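Local structure of amine oxidase domain-containing protein (Pyrococcus furiosus, 3NRN) at residues E126-P129 / A130-I134; V241-T244 / V245-G249; K328-E331 / K332-E336. The protein is probably a nucleotide-binding oxidoreductase of the flavin-containing amine oxidase family, and binds adenosine monophosphate. One frame throughout, in Å; residues are numbered along the deposited sequence.

Contact 1 (E126-P129 / A130-I134); sequences EEIP and ADEWI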
ATOM      1  N   GLU A 126      13.897 -20.176 -10.861  1.00 66.02           N
ATOM      2  CA  GLU A 126      12.909 -21.137 -10.390  1.00 68.28           C
ATOM      3  C   GLU A 126      11.498 -20.555 -10.446  1.00 65.88           C
ATOM      4  O   GLU A 126      11.294 -19.365 -10.195  1.00 60.79           O
ATOM      5  CB  GLU A 126      13.214 -21.532  -8.938  1.00 74.28           C
ATOM      6  CG  GLU A 126      14.587 -22.150  -8.694  1.00 78.42           C
ATOM      7  CD  GLU A 126      14.591 -23.658  -8.864  1.00 82.78           C
ATOM      8  OE1 GLU A 126      13.763 -24.330  -8.213  1.00 85.70           O
ATOM      9  OE2 GLU A 126      15.423 -24.174  -9.640  1.00 84.71           O
ATOM     10  N   GLU A 127      10.530 -21.402 -10.782  1.00 62.42           N
ATOM     11  CA  GLU A 127       9.133 -20.992 -10.827  1.00 62.16           C
ATOM     12  C   GLU A 127       8.374 -21.901  -9.869  1.00 55.83           C
ATOM     13  O   GLU A 127       7.561 -22.729 -10.277  1.00 57.85           O
ATOM     14  CB  GLU A 127       8.552 -21.104 -12.244  1.00 63.90           C
ATOM     15  CG  GLU A 127       8.710 -22.458 -12.917  1.00 76.52           C
ATOM     16  CD  GLU A 127       9.972 -22.550 -13.754  1.00 85.04           C
ATOM     17  OE1 GLU A 127      11.082 -22.479 -13.182  1.00 85.52           O
ATOM     18  OE2 GLU A 127       9.849 -22.691 -14.991  1.00 88.53           O
ATOM     19  N   ILE A 128       8.667 -21.737  -8.584  1.00 49.70           N
ATOM     20  CA  ILE A 128       8.045 -22.530  -7.535  1.00 43.53           C
ATOM     21  C   ILE A 128       7.564 -21.614  -6.408  1.00 47.92           C
ATOM     22  O   ILE A 128       7.979 -20.458  -6.318  1.00 48.52           O
ATOM     23  CB  ILE A 128       9.052 -23.538  -6.960  1.00 46.23           C
ATOM     24  CG1 ILE A 128      10.232 -22.787  -6.341  1.00 38.43           C
ATOM     25  CG2 ILE A 128       9.537 -24.475  -8.059  1.00 43.04           C
ATOM     26  CD1 ILE A 128      11.323 -23.686  -5.805  1.00 54.45           C
ATOM     27  N   PRO A 129       6.682 -22.122  -5.531  1.00 48.33           N
ATOM     28  CA  PRO A 129       6.173 -21.313  -4.420  1.00 39.90           C
ATOM     29  C   PRO A 129       7.325 -20.774  -3.589  1.00 40.58           C
ATOM     30  O   PRO A 129       8.385 -21.391  -3.522  1.00 34.72           O
ATOM     31  CB  PRO A 129       5.317 -22.303  -3.636  1.00 42.56           C
ATOM     32  CG  PRO A 129       4.818 -23.224  -4.697  1.00 47.99           C
ATOM     33  CD  PRO A 129       6.061 -23.458  -5.526  1.00 46.78           C
ATOM     34  N   ALA A 130       7.106 -19.632  -2.947  1.00 38.32           N
ATOM     35  CA  ALA A 130       8.132 -19.010  -2.120  1.00 34.28           C
ATOM     36  C   ALA A 130       8.535 -19.880  -0.926  1.00 35.24           C
ATOM     37  O   ALA A 130       9.710 -19.950  -0.574  1.00 34.52           O
ATOM     38  CB  ALA A 130       7.651 -17.640  -1.639  1.00 27.17           C
ATOM     39  N   ASP A 131       7.566 -20.545  -0.304  1.00 32.81           N
ATOM     40  CA  ASP A 131       7.860 -21.394   0.849  1.00 37.80           C
ATOM     41  C   ASP A 131       8.707 -22.593   0.434  1.00 37.74           C
ATOM     42  O   ASP A 131       9.522 -23.095   1.205  1.00 39.21           O
ATOM     43  CB  ASP A 131       6.559 -21.878   1.503  1.00 39.86           C
ATOM     44  CG  ASP A 131       5.778 -22.836   0.621  1.00 47.19           C
ATOM     45  OD1 ASP A 131       5.535 -22.507  -0.557  1.00 46.18           O
ATOM     46  OD2 ASP A 131       5.402 -23.922   1.109  1.00 55.65           O
ATOM     47  N   GLU A 132       8.515 -23.037  -0.800  1.00 45.76           N
ATOM     48  CA  GLU A 132       9.249 -24.175  -1.325  1.00 42.05           C
ATOM     49  C   GLU A 132      10.702 -23.801  -1.574  1.00 45.37           C
ATOM     50  O   GLU A 132      11.615 -24.548  -1.213  1.00 42.09           O
ATOM     51  CB  GLU A 132       8.608 -24.640  -2.629  1.00 45.53           C
ATOM     52  CG  GLU A 132       8.927 -26.070  -3.003  1.00 56.76           C
ATOM     53  CD  GLU A 132       8.036 -26.580  -4.116  1.00 61.19           C
ATOM     54  OE1 GLU A 132       8.333 -26.307  -5.299  1.00 54.70           O
ATOM     55  OE2 GLU A 132       7.025 -27.245  -3.800  1.00 64.47           O
ATOM     56  N   TRP A 133      10.911 -22.636  -2.180  1.00 39.51           N
ATOM     57  CA  TRP A 133      12.260 -22.185  -2.486  1.00 37.65           C
ATOM     58  C   TRP A 133      13.054 -21.829  -1.231  1.00 40.80           C
ATOM     59  O   TRP A 133      14.272 -21.999  -1.199  1.00 38.88           O
ATOM     60  CB  TRP A 133      12.206 -21.029  -3.503  1.00 45.03           C
ATOM     61  CG  TRP A 133      12.633 -19.671  -3.036  1.00 47.70           C
ATOM     62  CD1 TRP A 133      12.012 -18.879  -2.113  1.00 58.44           C
ATOM     63  CD2 TRP A 133      13.745 -18.916  -3.528  1.00 50.03           C
ATOM     64  NE1 TRP A 133      12.666 -17.673  -2.004  1.00 48.63           N
ATOM     65  CE2 TRP A 133      13.733 -17.670  -2.861  1.00 47.51           C
ATOM     66  CE3 TRP A 133      14.748 -19.168  -4.471  1.00 41.91           C
ATOM     67  CZ2 TRP A 133      14.689 -16.681  -3.103  1.00 50.19           C
ATOM     68  CZ3 TRP A 133      15.697 -18.185  -4.712  1.00 58.83           C
ATOM     69  CH2 TRP A 133      15.659 -16.955  -4.032  1.00 49.11           C
ATOM     70  N   ILE A 134      12.372 -21.360  -0.189  1.00 37.04           N
ATOM     71  CA  ILE A 134      13.058 -21.030   1.055  1.00 36.95           C
ATOM     72  C   ILE A 134      13.550 -22.328   1.712  1.00 39.18           C
ATOM     73  O   ILE A 134      14.678 -22.399   2.195  1.00 42.65           O
ATOM     74  CB  ILE A 134      12.121 -20.264   2.035  1.00 32.62           C
ATOM     75  CG1 ILE A 134      11.834 -18.858   1.492  1.00 36.12           C
ATOM     76  CG2 ILE A 134      12.761 -20.169   3.425  1.00 36.61           C
ATOM     77  CD1 ILE A 134      13.072 -17.991   1.308  1.00 25.24           C
TER
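I128 and P129 meet E132 and W133 where a loop runs into helix 130-137, a local contact round the helix start, with P129 at the N-cap position. The carbonyl of P129 serves as the first acceptor of the helix: W133 N gives it a bond of 3.1 Å at P129 O, the N-H pointing at the oxygen at 159°, and E132 N adds a weak second one.

I128 reaches the first turn with its longer branch. CG1 sits between the backbone N and the carbonyl carbon (chi1 61°) and the chain runs on straight, which lays CD1 of I128 3.6 Å from CB of W133, the two side chains crossing at about a right angle. The indole turns from the loop to pack on L114, P124 and helix 165-178, where it touches A165 and L168. An alanine in place of I128 would take away CG1, CG2 and CD1 and would probably leave a gap beside CB of W133, loosening the loop against the helix start.

E132 folds back over the same loop. Its CG lies opposite the backbone N (chi1 -159°) and the extended chain runs alongside the proline ring, in the same direction. The carboxylate ends over both loop residues: OE1 of E132 is 3.7 Å from CD of P129 and 3.3 Å from CB of I128.

Contact 2 (V241-T244 / V245-G249); sequences VRET and VKLIG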
ATOM      1  N   VAL A 241      -8.732  -2.164 -11.947  1.00 21.80           N
ATOM      2  CA  VAL A 241      -8.918  -2.779 -13.259  1.00 24.94           C
ATOM      3  C   VAL A 241     -10.343  -3.163 -13.627  1.00 21.51           C
ATOM      4  O   VAL A 241     -10.819  -2.825 -14.715  1.00 23.84           O
ATOM      5  CB  VAL A 241      -8.025  -4.033 -13.412  1.00 27.18           C
ATOM      6  CG1 VAL A 241      -8.331  -4.726 -14.725  1.00 27.81           C
ATOM      7  CG2 VAL A 241      -6.562  -3.632 -13.372  1.00 32.44           C
ATOM      8  N   ARG A 242     -11.022  -3.861 -12.725  1.00 18.78           N
ATOM      9  CA  ARG A 242     -12.388  -4.303 -12.974  1.00 18.36           C
ATOM     10  C   ARG A 242     -13.365  -3.162 -13.221  1.00 24.14           C
ATOM     11  O   ARG A 242     -14.128  -3.195 -14.180  1.00 19.74           O
ATOM     12  CB  ARG A 242     -12.878  -5.166 -11.810  1.00 25.38           C
ATOM     13  CG  ARG A 242     -14.296  -5.685 -11.985  1.00 40.94           C
ATOM     14  CD  ARG A 242     -14.602  -6.831 -11.031  1.00 44.81           C
ATOM     15  NE  ARG A 242     -13.659  -7.935 -11.186  1.00 45.99           N
ATOM     16  CZ  ARG A 242     -13.810  -9.135 -10.632  1.00 48.39           C
ATOM     17  NH1 ARG A 242     -14.871  -9.396  -9.883  1.00 54.80           N
ATOM     18  NH2 ARG A 242     -12.898 -10.078 -10.828  1.00 52.75           N
ATOM     19  N   GLU A 243     -13.350  -2.152 -12.360  1.00 20.90           N
ATOM     20  CA  GLU A 243     -14.260  -1.021 -12.534  1.00 22.12           C
ATOM     21  C   GLU A 243     -13.915  -0.217 -13.791  1.00 18.39           C
ATOM     22  O   GLU A 243     -14.801   0.241 -14.509  1.00 18.74           O
ATOM     23  CB  GLU A 243     -14.205  -0.112 -11.305  1.00 26.78           C
ATOM     24  CG  GLU A 243     -15.260   0.983 -11.293  1.00 42.18           C
ATOM     25  CD  GLU A 243     -16.678   0.438 -11.369  1.00 51.11           C
ATOM     26  OE1 GLU A 243     -16.971  -0.571 -10.691  1.00 43.05           O
ATOM     27  OE2 GLU A 243     -17.500   1.029 -12.101  1.00 46.90           O
ATOM     28  N   THR A 244     -12.623  -0.053 -14.060  1.00 17.08           N
ATOM     29  CA  THR A 244     -12.194   0.702 -15.231  1.00 18.43           C
ATOM     30  C   THR A 244     -12.647   0.013 -16.523  1.00 16.56           C
ATOM     31  O   THR A 244     -13.026   0.677 -17.482  1.00 18.78           O
ATOM     32  CB  THR A 244     -10.671   0.891 -15.229  1.00 19.08           C
ATOM     33  OG1 THR A 244     -10.282   1.556 -14.020  1.00 18.60           O
ATOM     34  CG2 THR A 244     -10.235   1.734 -16.404  1.00 16.37           C
ATOM     35  N   VAL A 245     -12.611  -1.318 -16.537  1.00 17.34           N
ATOM     36  CA  VAL A 245     -13.061  -2.082 -17.697  1.00 18.98           C
ATOM     37  C   VAL A 245     -14.558  -1.791 -17.885  1.00 20.08           C
ATOM     38  O   VAL A 245     -15.031  -1.565 -19.001  1.00 19.32           O
ATOM     39  CB  VAL A 245     -12.840  -3.609 -17.477  1.00 24.33           C
ATOM     40  CG1 VAL A 245     -13.669  -4.416 -18.472  1.00 20.68           C
ATOM     41  CG2 VAL A 245     -11.366  -3.947 -17.643  1.00 22.65           C
ATOM     42  N   LYS A 246     -15.296  -1.770 -16.779  1.00 21.96           N
ATOM     43  CA  LYS A 246     -16.730  -1.486 -16.822  1.00 23.58           C
ATOM     44  C   LYS A 246     -17.040  -0.066 -17.316  1.00 27.74           C
ATOM     45  O   LYS A 246     -18.003   0.148 -18.056  1.00 19.78           O
ATOM     46  CB  LYS A 246     -17.350  -1.686 -15.436  1.00 30.80           C
ATOM     47  CG  LYS A 246     -18.812  -1.275 -15.359  1.00 46.70           C
ATOM     48  CD  LYS A 246     -19.328  -1.262 -13.929  1.00 48.82           C
ATOM     49  CE  LYS A 246     -20.783  -0.813 -13.877  1.00 52.88           C
ATOM     50  NZ  LYS A 246     -21.309  -0.758 -12.484  1.00 51.24           N
ATOM     51  N   LEU A 247     -16.229   0.909 -16.913  1.00 17.91           N
ATOM     52  CA  LEU A 247     -16.460   2.292 -17.329  1.00 16.22           C
ATOM     53  C   LEU A 247     -16.159   2.500 -18.799  1.00 20.73           C
ATOM     54  O   LEU A 247     -16.789   3.315 -19.475  1.00 22.66           O
ATOM     55  CB  LEU A 247     -15.605   3.254 -16.496  1.00 21.32           C
ATOM     56  CG  LEU A 247     -15.990   3.386 -15.016  1.00 22.74           C
ATOM     57  CD1 LEU A 247     -15.011   4.312 -14.312  1.00 20.11           C
ATOM     58  CD2 LEU A 247     -17.415   3.933 -14.894  1.00 19.20           C
ATOM     59  N   ILE A 248     -15.184   1.751 -19.293  1.00 21.29           N
ATOM     60  CA  ILE A 248     -14.785   1.846 -20.684  1.00 23.19           C
ATOM     61  C   ILE A 248     -15.699   1.015 -21.569  1.00 22.13           C
ATOM     62  O   ILE A 248     -16.120   1.466 -22.634  1.00 22.38           O
ATOM     63  CB  ILE A 248     -13.335   1.356 -20.864  1.00 19.02           C
ATOM     64  CG1 ILE A 248     -12.365   2.401 -20.298  1.00 19.26           C
ATOM     65  CG2 ILE A 248     -13.068   1.063 -22.330  1.00 17.51           C
ATOM     66  CD1 ILE A 248     -10.931   1.938 -20.231  1.00 19.43           C
ATOM     67  N   GLY A 249     -15.998  -0.199 -21.117  1.00 21.66           N
ATOM     68  CA  GLY A 249     -16.838  -1.101 -21.887  1.00 20.70           C
ATOM     69  C   GLY A 249     -16.052  -2.355 -22.224  1.00 20.79           C
ATOM     70  O   GLY A 249     -14.959  -2.292 -22.799  1.00 15.73           O
TER
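T244 and I248, like E243 and K246, meet along the single short helix 241-248, which ends before G249 and follows strand 234-237 of the parallel, Rossmann-type sheet. Backbone hydrogen bonds come first: V245, K246, L247 and I248 each donate to the carbonyl four residues earlier. The bond from L247 N to E243 O is 2.9 Å long and lies in the carbonyl plane, whereas I248 N meets T244 O from 27° off it.

Among apolar contacts, T244 and I248 extend next to each other, with CG2 of T244 3.9 Å from CD1 of I248; both pack on strand 374-376. The other branch of T244, the hydroxyl, is hydrogen-bonded to S237 OG and to G240 O, tying the first turn back to the strand end and to the link that follows it. L247, on another side, touches I215 and lies about 4 Å from the bound AMP between nearest side-chain and ligand atoms.

The charged pair stands at the surface. E243 starts with CG opposite its backbone N (chi1 -172°) and bends at chi2, bringing the carboxylate alongside the extended K246. The opposite charges probably attract, but at 4.2 Å from E243 OE2 to K246 NZ they stop short of a salt bridge; the same OE2 lies closer, at 3.5 Å, to the K246 methylene CD.

Contact 3 (K328-E331 / K332-E336); sequences KAIE and KGWEE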
ATOM      1  N   LYS A 328     -15.244 -14.541  13.607  1.00 27.57           N
ATOM      2  CA  LYS A 328     -14.299 -15.350  14.362  1.00 33.10           C
ATOM      3  C   LYS A 328     -12.907 -14.738  14.321  1.00 32.12           C
ATOM      4  O   LYS A 328     -12.205 -14.705  15.329  1.00 38.19           O
ATOM      5  CB  LYS A 328     -14.260 -16.771  13.798  1.00 30.72           C
ATOM      6  CG  LYS A 328     -15.571 -17.523  13.969  1.00 38.71           C
ATOM      7  CD  LYS A 328     -15.476 -18.930  13.404  1.00 33.68           C
ATOM      8  CE  LYS A 328     -16.785 -19.683  13.562  1.00 40.41           C
ATOM      9  NZ  LYS A 328     -16.671 -21.077  13.058  1.00 42.40           N
ATOM     10  N   ALA A 329     -12.519 -14.249  13.146  1.00 29.75           N
ATOM     11  CA  ALA A 329     -11.212 -13.632  12.955  1.00 21.27           C
ATOM     12  C   ALA A 329     -11.051 -12.394  13.829  1.00 24.15           C
ATOM     13  O   ALA A 329     -10.018 -12.217  14.482  1.00 23.35           O
ATOM     14  CB  ALA A 329     -11.024 -13.265  11.485  1.00 31.06           C
ATOM     15  N   ILE A 330     -12.061 -11.527  13.830  1.00 27.15           N
ATOM     16  CA  ILE A 330     -11.997 -10.319  14.642  1.00 31.21           C
ATOM     17  C   ILE A 330     -11.845 -10.704  16.110  1.00 38.12           C
ATOM     18  O   ILE A 330     -11.023 -10.132  16.824  1.00 34.80           O
ATOM     19  CB  ILE A 330     -13.257  -9.447  14.471  1.00 28.23           C
ATOM     20  CG1 ILE A 330     -13.266  -8.820  13.068  1.00 28.64           C
ATOM     21  CG2 ILE A 330     -13.284  -8.355  15.537  1.00 30.68           C
ATOM     22  CD1 ILE A 330     -14.485  -7.949  12.775  1.00 28.71           C
ATOM     23  N   GLU A 331     -12.641 -11.679  16.544  1.00 38.57           N
ATOM     24  CA  GLU A 331     -12.600 -12.172  17.918  1.00 39.35           C
ATOM     25  C   GLU A 331     -11.222 -12.733  18.266  1.00 32.35           C
ATOM     26  O   GLU A 331     -10.702 -12.490  19.352  1.00 31.19           O
ATOM     27  CB  GLU A 331     -13.648 -13.272  18.120  1.00 42.99           C
ATOM     28  CG  GLU A 331     -15.035 -12.776  18.478  1.00 54.00           C
ATOM     29  CD  GLU A 331     -16.038 -13.910  18.595  1.00 58.50           C
ATOM     30  OE1 GLU A 331     -15.706 -14.928  19.238  1.00 63.31           O
ATOM     31  OE2 GLU A 331     -17.158 -13.782  18.050  1.00 60.51           O
ATOM     32  N   LYS A 332     -10.646 -13.499  17.348  1.00 30.77           N
ATOM     33  CA  LYS A 332      -9.332 -14.084  17.571  1.00 27.38           C
ATOM     34  C   LYS A 332      -8.303 -12.966  17.568  1.00 34.97           C
ATOM     35  O   LYS A 332      -7.280 -13.052  18.252  1.00 31.29           O
ATOM     36  CB  LYS A 332      -9.001 -15.095  16.469  1.00 38.06           C
ATOM     37  CG  LYS A 332      -7.736 -15.907  16.711  1.00 38.36           C
ATOM     38  CD  LYS A 332      -7.873 -16.776  17.954  1.00 56.11           C
ATOM     39  CE  LYS A 332      -6.634 -17.631  18.180  1.00 59.08           C
ATOM     40  NZ  LYS A 332      -6.751 -18.461  19.417  1.00 64.82           N
ATOM     41  N   GLY A 333      -8.586 -11.915  16.799  1.00 29.68           N
ATOM     42  CA  GLY A 333      -7.676 -10.790  16.713  1.00 25.06           C
ATOM     43  C   GLY A 333      -7.574 -10.045  18.028  1.00 32.61           C
ATOM     44  O   GLY A 333      -6.476  -9.769  18.508  1.00 30.62           O
ATOM     45  N   TRP A 334      -8.717  -9.715  18.617  1.00 27.95           N
ATOM     46  CA  TRP A 334      -8.722  -9.004  19.891  1.00 37.94           C
ATOM     47  C   TRP A 334      -8.163  -9.903  21.006  1.00 37.90           C
ATOM     48  O   TRP A 334      -7.564  -9.420  21.967  1.00 42.06           O
ATOM     49  CB  TRP A 334     -10.141  -8.548  20.238  1.00 30.03           C
ATOM     50  CG  TRP A 334     -10.712  -7.499  19.311  1.00 33.46           C
ATOM     51  CD1 TRP A 334     -11.887  -7.574  18.623  1.00 29.13           C
ATOM     52  CD2 TRP A 334     -10.175  -6.189  19.042  1.00 23.89           C
ATOM     53  NE1 TRP A 334     -12.121  -6.400  17.950  1.00 30.45           N
ATOM     54  CE2 TRP A 334     -11.087  -5.532  18.189  1.00 30.72           C
ATOM     55  CE3 TRP A 334      -9.014  -5.511  19.442  1.00 26.29           C
ATOM     56  CZ2 TRP A 334     -10.879  -4.224  17.725  1.00 27.96           C
ATOM     57  CZ3 TRP A 334      -8.804  -4.208  18.982  1.00 23.30           C
ATOM     58  CH2 TRP A 334      -9.737  -3.580  18.132  1.00 23.58           C
ATOM     59  N   GLU A 335      -8.362 -11.210  20.868  1.00 38.98           N
ATOM     60  CA  GLU A 335      -7.864 -12.163  21.854  1.00 42.78           C
ATOM     61  C   GLU A 335      -6.334 -12.128  21.913  1.00 44.89           C
ATOM     62  O   GLU A 335      -5.747 -12.064  22.994  1.00 35.34           O
ATOM     63  CB  GLU A 335      -8.319 -13.583  21.500  1.00 41.90           C
ATOM     64  CG  GLU A 335      -7.680 -14.664  22.366  1.00 51.79           C
ATOM     65  CD  GLU A 335      -7.639 -16.022  21.683  1.00 61.24           C
ATOM     66  OE1 GLU A 335      -8.710 -16.639  21.498  1.00 66.06           O
ATOM     67  OE2 GLU A 335      -6.527 -16.468  21.325  1.00 65.48           O
ATOM     68  N   GLU A 336      -5.691 -12.178  20.750  1.00 41.79           N
ATOM     69  CA  GLU A 336      -4.232 -12.159  20.690  1.00 33.21           C
ATOM     70  C   GLU A 336      -3.686 -10.829  21.196  1.00 36.77           C
ATOM     71  O   GLU A 336      -2.641 -10.788  21.845  1.00 36.40           O
ATOM     72  CB  GLU A 336      -3.754 -12.408  19.256  1.00 32.79           C
ATOM     73  CG  GLU A 336      -4.247 -13.721  18.663  1.00 30.41           C
ATOM     74  CD  GLU A 336      -3.812 -13.923  17.226  1.00 28.81           C
ATOM     75  OE1 GLU A 336      -3.885 -12.955  16.440  1.00 32.13           O
ATOM     76  OE2 GLU A 336      -3.408 -15.050  16.875  1.00 45.36           O
TER
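Two similar first torsions set up the meeting of I330 and W334, one turn apart on helix 326-340. In I330, chi1 of -70° places CG2 opposite the backbone N, so that this methyl branch leans toward the next turn; in W334, chi1 of -66° sends the indole back alongside it, in the same direction. The pyrrole side of the ring does the touching: CG2 of I330 lies 3.3 Å from NE1 of W334 and 3.5 Å from its CD1. That CD1 is also 3.2 Å from the carbonyl O of I330, which the ring approaches obliquely.

The same oxygen takes the backbone N-H of W334, at 3.0 Å from I330 O to W334 N and with an angle of 161° at the hydrogen. Before it, G333 N reaches A329 O in 2.7 Å. On another side of the helix, K332 bends at chi2 and brings NZ to OE2 of E335, 2.8 Å away, in a salt bridge made on the syn side of the carboxylate. E336 turns elsewhere, its two carboxylate oxygens taking the backbone N-H groups of M293 and I294.

Beyond the helix, I330 and W334 both rest on strands 269-277 and 345-351, and the indole meets F272 edge-to-face. This is the pattern of an amphipathic helix lying on a mixed beta-sheet, its i to i+4 apolar pair turned to the strands and its lysine-glutamate pair on another side.

The three contacts follow one another along the chain and none touches another. Contact 2 is the one beside the nucleotide: its L247 side chain is about 4 Å from AMP and about 4 Å from the side chain of V212, nearest atoms, while E243 stays about 11 Å from R38, side chain to side chain. Contacts 1 and 3 lie away from the AMP-binding residues, the first at the entry to a helix that packs against other helices, the third on a helix laid over the mixed sheet. Their centres are 30 Å apart, and those of contacts 2 and 3 are 36 Å apart. Contacts 1 and 2 come no nearer than about 23 Å between closest atoms.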